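StiE protein (Stigmatella aurantiaca, PDB 6ECX) is a modular polyketide synthase whose O-methyltransferase domain, the piece seen here, probably transfers a methyl group from S-adenosylmethionine to the growing polyketide. Local coordinates at residues K129-V132 with R133-L137; Q291-R294 with F295-S298. All coordinates share one frame; numbering follows the deposited sequence.

Interaction 1: residues K129-V132 with R133-L137; sequences KQRV and RTRGL
Backbone bonds carry helix 122-134 through Arg133 N to Lys129 O and Thr134 N to Gln130 O (2.9 Å), and the chain then turns out of the helix, Leu137 N reaching back to Val132 O at 3.0 Å while Gly136 N binds Arg133 O. At Arg135 the helical bond to Arg131 O is weak, and the same carbonyl is gripped a second time by the residue's own side chain: Arg135 NH2 lies 3.0 Å from Arg131 O, with the oxygen close to the guanidinium plane. A bend at chi2 (140°) helps fold the Arg135 chain back along the helix, where it runs beside Arg131 in the same direction. The two guanidinium planes stand 76° apart, Arg131 CZ lying over one face of Arg135 but offset toward its rim, and the like charges come within 3.7 Å between Arg131 NH2 and Arg135 NH1. Arg131 is drawn elsewhere by its NH1, which binds His99 O and Ser101 OG, while Arg135 packs against Ile104 and Glu108 of helix 101-109. One water links Arg135 back to the preceding turn, donating to Gln130 OE1 and accepting from Arg135 NH2. Gln130 OE1 also lies 2.8 Å from Thr134 OG1, whose proton has Gln130 O as an alternative acceptor. On the buried side, Val132 CG1 packs on Leu137 CB at 3.8 Å, and Val132 also touches Ile141 of the following strand. The bond pair around Gly136, which has a positive phi of 70°, is a Schellman motif, here ending the helix of a beta-alpha-beta crossover in the Rossmann-like methyltransferase fold.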
ATOM      1  N   LYS A 129     -10.478 -12.577  10.213  1.00 47.90           N
ATOM      2  CA  LYS A 129     -11.562 -13.553  10.190  0.52 48.51           C
ATOM      3  C   LYS A 129     -12.737 -13.093  11.040  1.00 53.59           C
ATOM      4  O   LYS A 129     -13.900 -13.256  10.644  1.00 57.45           O
ATOM      5  CB  LYS A 129     -11.059 -14.917  10.660  0.52 48.90           C
ATOM      6  CG  LYS A 129     -10.090 -15.576   9.674  0.52 52.23           C
ATOM      7  CD  LYS A 129      -9.595 -16.922  10.194  0.52 59.84           C
ATOM      8  CE  LYS A 129      -8.777 -17.651   9.142  0.52 61.60           C
ATOM      9  NZ  LYS A 129      -8.208 -18.928   9.673  0.52 66.95           N
ATOM     10  N   GLN A 130     -12.463 -12.510  12.204  1.00 52.97           N
ATOM     11  CA  GLN A 130     -13.560 -12.095  13.070  1.00 58.83           C
ATOM     12  C   GLN A 130     -14.331 -10.942  12.442  1.00 59.91           C
ATOM     13  O   GLN A 130     -15.568 -10.963  12.383  1.00 59.03           O
ATOM     14  CB  GLN A 130     -13.032 -11.709  14.450  1.00 62.20           C
ATOM     15  CG  GLN A 130     -14.057 -11.012  15.337  1.00 73.92           C
ATOM     16  CD  GLN A 130     -14.111  -9.508  15.106  1.00 76.78           C
ATOM     17  OE1 GLN A 130     -15.187  -8.925  14.956  1.00 77.23           O
ATOM     18  NE2 GLN A 130     -12.947  -8.876  15.069  1.00 80.91           N
ATOM     19  N   ARG A 131     -13.611  -9.919  11.978  1.00 48.73           N
ATOM     20  CA  ARG A 131     -14.266  -8.768  11.364  1.00 50.19           C
ATOM     21  C   ARG A 131     -15.034  -9.174  10.111  1.00 53.69           C
ATOM     22  O   ARG A 131     -16.111  -8.632   9.841  1.00 45.74           O
ATOM     23  CB  ARG A 131     -13.238  -7.690  11.029  1.00 49.87           C
ATOM     24  CG  ARG A 131     -12.534  -7.043  12.247  1.00 58.62           C
ATOM     25  CD  ARG A 131     -11.558  -5.950  11.757  1.00 68.53           C
ATOM     26  NE  ARG A 131     -12.258  -4.752  11.279  1.00 79.49           N
ATOM     27  CZ  ARG A 131     -11.869  -3.993  10.253  1.00 80.07           C
ATOM     28  NH1 ARG A 131     -10.780  -4.299   9.555  1.00 67.71           N
ATOM     29  NH2 ARG A 131     -12.584  -2.928   9.911  1.00 79.77           N
ATOM     30  N   VAL A 132     -14.502 -10.124   9.333  1.00 48.65           N
ATOM     31  CA  VAL A 132     -15.217 -10.576   8.135  1.00 47.96           C
ATOM     32  C   VAL A 132     -16.549 -11.206   8.522  1.00 44.22           C
ATOM     33  O   VAL A 132     -17.598 -10.913   7.926  1.00 52.03           O
ATOM     34  CB  VAL A 132     -14.351 -11.549   7.309  1.00 42.44           C
ATOM     35  CG1 VAL A 132     -15.234 -12.354   6.325  1.00 42.17           C
ATOM     36  CG2 VAL A 132     -13.276 -10.791   6.555  1.00 40.20           C
ATOM     37  N   ARG A 133     -16.539 -12.060   9.547  1.00 45.96           N
ATOM     38  CA  ARG A 133     -17.767 -12.760   9.891  1.00 47.34           C
ATOM     39  C   ARG A 133     -18.760 -11.832  10.584  1.00 67.36           C
ATOM     40  O   ARG A 133     -19.973 -11.952  10.359  1.00 49.24           O
ATOM     41  CB  ARG A 133     -17.450 -13.993  10.749  1.00 49.07           C
ATOM     42  CG  ARG A 133     -18.651 -14.522  11.525  1.00 51.20           C
ATOM     43  CD  ARG A 133     -18.381 -15.907  12.165  1.00 63.91           C
ATOM     44  NE  ARG A 133     -18.309 -16.987  11.179  1.00 63.33           N
ATOM     45  CZ  ARG A 133     -19.352 -17.709  10.780  1.00 61.62           C
ATOM     46  NH1 ARG A 133     -20.558 -17.478  11.282  1.00 54.32           N
ATOM     47  NH2 ARG A 133     -19.187 -18.663   9.871  1.00 60.72           N
ATOM     48  N   THR A 134     -18.268 -10.901  11.414  1.00 49.43           N
ATOM     49  CA  THR A 134     -19.145  -9.911  12.031  1.00 56.46           C
ATOM     50  C   THR A 134     -19.977  -9.177  10.986  1.00 51.26           C
ATOM     51  O   THR A 134     -21.150  -8.864  11.226  1.00 64.33           O
ATOM     52  CB  THR A 134     -18.310  -8.919  12.842  1.00 61.43           C
ATOM     53  OG1 THR A 134     -17.784  -9.590  13.995  1.00 64.31           O
ATOM     54  CG2 THR A 134     -19.156  -7.724  13.286  1.00 64.20           C
ATOM     55  N   ARG A 135     -19.402  -8.937   9.821  1.00 51.11           N
ATOM     56  CA  ARG A 135     -20.090  -8.266   8.732  1.00 55.44           C
ATOM     57  C   ARG A 135     -20.816  -9.234   7.793  1.00 56.15           C
ATOM     58  O   ARG A 135     -21.369  -8.794   6.781  1.00 53.70           O
ATOM     59  CB  ARG A 135     -19.090  -7.400   7.967  1.00 54.21           C
ATOM     60  CG  ARG A 135     -18.699  -6.143   8.751  1.00 69.03           C
ATOM     61  CD  ARG A 135     -17.221  -5.834   8.625  1.00 83.98           C
ATOM     62  NE  ARG A 135     -16.815  -4.676   9.421  1.00 93.91           N
ATOM     63  CZ  ARG A 135     -16.315  -4.749  10.652  1.00 96.20           C
ATOM     64  NH1 ARG A 135     -15.973  -3.640  11.296  1.00104.81           N
ATOM     65  NH2 ARG A 135     -16.156  -5.929  11.242  1.00 86.97           N
ATOM     66  N   GLY A 136     -20.845 -10.529   8.117  1.00 52.92           N
ATOM     67  CA  GLY A 136     -21.549 -11.495   7.287  1.00 54.12           C
ATOM     68  C   GLY A 136     -20.913 -11.765   5.937  1.00 50.84           C
ATOM     69  O   GLY A 136     -21.611 -12.138   4.990  1.00 51.78           O
ATOM     70  N   LEU A 137     -19.602 -11.593   5.822  1.00 43.14           N
ATOM     71  CA  LEU A 137     -18.890 -11.765   4.563  1.00 41.24           C
ATOM     72  C   LEU A 137     -18.094 -13.064   4.498  1.00 46.51           C
ATOM     73  O   LEU A 137     -17.295 -13.239   3.575  1.00 41.33           O
ATOM     74  CB  LEU A 137     -17.957 -10.575   4.341  1.00 39.93           C
ATOM     75  CG  LEU A 137     -18.657  -9.220   4.156  1.00 52.62           C
ATOM     76  CD1 LEU A 137     -17.699  -8.067   4.448  1.00 44.91           C
ATOM     77  CD2 LEU A 137     -19.160  -9.143   2.731  1.00 52.36           C
TER
HETATM   78  O   HOH W   1     -15.624  -6.419  14.124  1.00 58.80           O

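Interaction 2: residues Q291-R294 with F295-S298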
ATOM      1  N   GLN A 291      -1.066  -3.844 -15.375  1.00 37.06           N
ATOM      2  CA  GLN A 291      -1.915  -4.833 -16.033  1.00 31.60           C
ATOM      3  C   GLN A 291      -1.094  -6.057 -16.444  1.00 33.94           C
ATOM      4  O   GLN A 291       0.014  -5.928 -16.950  1.00 34.09           O
ATOM      5  CB  GLN A 291      -2.627  -4.232 -17.257  1.00 31.39           C
ATOM      6  CG  GLN A 291      -3.641  -5.204 -17.877  1.00 34.82           C
ATOM      7  CD  GLN A 291      -4.304  -4.652 -19.117  1.00 40.56           C
ATOM      8  OE1 GLN A 291      -3.813  -3.712 -19.728  1.00 43.76           O
ATOM      9  NE2 GLN A 291      -5.455  -5.201 -19.462  1.00 35.72           N
ATOM     10  N   LYS A 292      -1.628  -7.255 -16.226  1.00 33.77           N
ATOM     11  CA  LYS A 292      -0.962  -8.436 -16.772  1.00 31.63           C
ATOM     12  C   LYS A 292      -1.051  -8.458 -18.300  1.00 35.47           C
ATOM     13  O   LYS A 292      -2.111  -8.204 -18.891  1.00 35.20           O
ATOM     14  CB  LYS A 292      -1.590  -9.713 -16.207  1.00 34.59           C
ATOM     15  CG  LYS A 292      -0.940 -10.951 -16.777  1.00 39.04           C
ATOM     16  CD  LYS A 292      -1.344 -12.196 -16.026  1.00 44.06           C
ATOM     17  CE  LYS A 292      -0.651 -13.419 -16.619  1.00 38.81           C
ATOM     18  NZ  LYS A 292      -0.845 -14.568 -15.693  1.00 36.95           N
ATOM     19  N   ASP A 293       0.071  -8.775 -18.941  1.00 34.42           N
ATOM     20  CA  ASP A 293       0.212  -8.744 -20.413  1.00 33.86           C
ATOM     21  C   ASP A 293       1.008 -10.001 -20.776  1.00 38.40           C
ATOM     22  O   ASP A 293       2.220  -9.976 -20.947  1.00 38.30           O
ATOM     23  CB  ASP A 293       0.926  -7.465 -20.859  1.00 33.82           C
ATOM     24  CG  ASP A 293       0.933  -7.265 -22.359  1.00 45.03           C
ATOM     25  OD1 ASP A 293       0.695  -8.211 -23.140  1.00 42.20           O
ATOM     26  OD2 ASP A 293       1.227  -6.123 -22.758  1.00 46.37           O
ATOM     27  N   ARG A 294       0.290 -11.115 -20.899  0.52 36.39           N
ATOM     28  CA  ARG A 294       0.920 -12.412 -21.121  0.52 37.31           C
ATOM     29  C   ARG A 294       1.477 -12.542 -22.534  0.52 38.76           C
ATOM     30  O   ARG A 294       2.467 -13.251 -22.751  0.52 38.28           O
ATOM     31  CB  ARG A 294      -0.113 -13.517 -20.844  0.52 44.60           C
ATOM     32  CG  ARG A 294       0.389 -14.922 -21.050  0.52 52.61           C
ATOM     33  CD  ARG A 294       1.497 -15.248 -20.054  0.52 51.99           C
ATOM     34  NE  ARG A 294       2.016 -16.601 -20.234  0.52 50.74           N
ATOM     35  CZ  ARG A 294       2.933 -16.928 -21.138  0.52 48.92           C
ATOM     36  NH1 ARG A 294       3.428 -15.998 -21.942  0.52 35.43           N
ATOM     37  NH2 ARG A 294       3.359 -18.178 -21.229  0.52 54.74           N
ATOM     38  N   PHE A 295       0.873 -11.865 -23.500  1.00 32.16           N
ATOM     39  CA  PHE A 295       1.188 -12.072 -24.913  1.00 36.01           C
ATOM     40  C   PHE A 295       2.283 -11.154 -25.443  1.00 40.97           C
ATOM     41  O   PHE A 295       2.663 -11.290 -26.612  1.00 38.12           O
ATOM     42  CB  PHE A 295      -0.096 -11.907 -25.753  1.00 35.16           C
ATOM     43  CG  PHE A 295      -1.198 -12.879 -25.377  1.00 42.43           C
ATOM     44  CD1 PHE A 295      -0.889 -14.167 -24.937  1.00 42.41           C
ATOM     45  CD2 PHE A 295      -2.534 -12.511 -25.461  1.00 37.61           C
ATOM     46  CE1 PHE A 295      -1.903 -15.074 -24.595  1.00 37.35           C
ATOM     47  CE2 PHE A 295      -3.566 -13.411 -25.127  1.00 42.47           C
ATOM     48  CZ  PHE A 295      -3.244 -14.697 -24.683  1.00 34.99           C
ATOM     49  N   SER A 296       2.807 -10.233 -24.631  1.00 39.27           N
ATOM     50  CA  SER A 296       3.802  -9.292 -25.128  1.00 44.29           C
ATOM     51  C   SER A 296       5.205  -9.811 -24.838  1.00 43.39           C
ATOM     52  O   SER A 296       5.409 -10.624 -23.937  1.00 43.13           O
ATOM     53  CB  SER A 296       3.595  -7.908 -24.509  1.00 44.85           C
ATOM     54  OG  SER A 296       2.452  -7.259 -25.071  1.00 47.02           O
ATOM     55  N   ARG A 297       6.160  -9.396 -25.666  1.00 41.56           N
ATOM     56  CA  ARG A 297       7.559  -9.723 -25.412  1.00 46.26           C
ATOM     57  C   ARG A 297       8.020  -9.045 -24.133  1.00 46.74           C
ATOM     58  O   ARG A 297       7.747  -7.864 -23.910  1.00 44.70           O
ATOM     59  CB  ARG A 297       8.433  -9.263 -26.576  1.00 49.24           C
ATOM     60  CG  ARG A 297       8.199 -10.018 -27.870  1.00 44.86           C
ATOM     61  CD  ARG A 297       8.864  -9.293 -29.027  1.00 46.45           C
ATOM     62  NE  ARG A 297       8.680 -10.036 -30.270  1.00 54.00           N
ATOM     63  CZ  ARG A 297       9.664 -10.659 -30.915  1.00 69.27           C
ATOM     64  NH1 ARG A 297      10.903 -10.624 -30.437  1.00 81.26           N
ATOM     65  NH2 ARG A 297       9.412 -11.308 -32.039  1.00 63.56           N
ATOM     66  N   SER A 298       8.738  -9.797 -23.298  1.00 42.38           N
ATOM     67  CA  SER A 298       9.175  -9.260 -22.012  1.00 44.81           C
ATOM     68  C   SER A 298      10.143  -8.099 -22.200  1.00 44.34           C
ATOM     69  O   SER A 298      10.129  -7.140 -21.419  1.00 48.28           O
ATOM     70  CB  SER A 298       9.819 -10.359 -21.170  1.00 43.99           C
ATOM     71  OG  SER A 298      11.058 -10.745 -21.743  1.00 51.47           O
TER
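A side-chain hydrogen bond between Asp293 and Ser296 spans a type I beta-turn on the protein surface, where the chain leaves strand 283-292 and heads for helix 298-309. The strand is an antiparallel member of the mixed sheet in this Rossmann-like methyltransferase domain. Arg294 and Phe295 occupy the two central positions of the turn with the backbone angles of that class, and the CA atoms of Asp293 and Ser296 are 6.0 Å apart. Asp293 still belongs to the sheet side of the junction: its backbone is bonded to His225, and its OD2 forms a salt bridge with Arg227, which ties the carboxylate to the neighbouring strand 226-233. Asn185 OD1 receives the backbone N-H of Arg294, so the turn is held from a second loop as well. Both Asp293 and Ser296 touch Leu301, which brings the first part of helix 298-309 against the turn. Phe295 has its CD1 3.7 Å from Arg294 C, which the ring meets obliquely. In one of the two conformers of Arg294, its side chain crosses that of Phe295 at about a right angle, and its NE binds a glycerol, probably from the crystallisation liquor. Across the turn, Asp293 has CG trans to its own N (chi1 -172°), which directs the carboxylate forward along the chain. Ser296 OG donates to Asp293 OD1 at 2.8 Å, approaching the syn side of that oxygen from 32° out of the carboxylate plane.

Overall arrangement
Interactions 1 and 2 sit at separate places on one Rossmann-like domain, their centres 37 Å apart and their nearest atoms about 25 Å apart, with no direct touch. Each marks a point where a regular element ends: in interaction 1 a helix gives way to the loop before strand 141-145, an outermost strand of the sheet, and in interaction 2 a strand gives way to the loop before helix 298-309. Their relation to the cofactor differs. The side chain of Arg131 in interaction 1 comes within about 8 Å of bound S-adenosylmethionine and of its binding residues Leu38 and Gly98, whereas interaction 2 lies at the surface, away from the cofactor site.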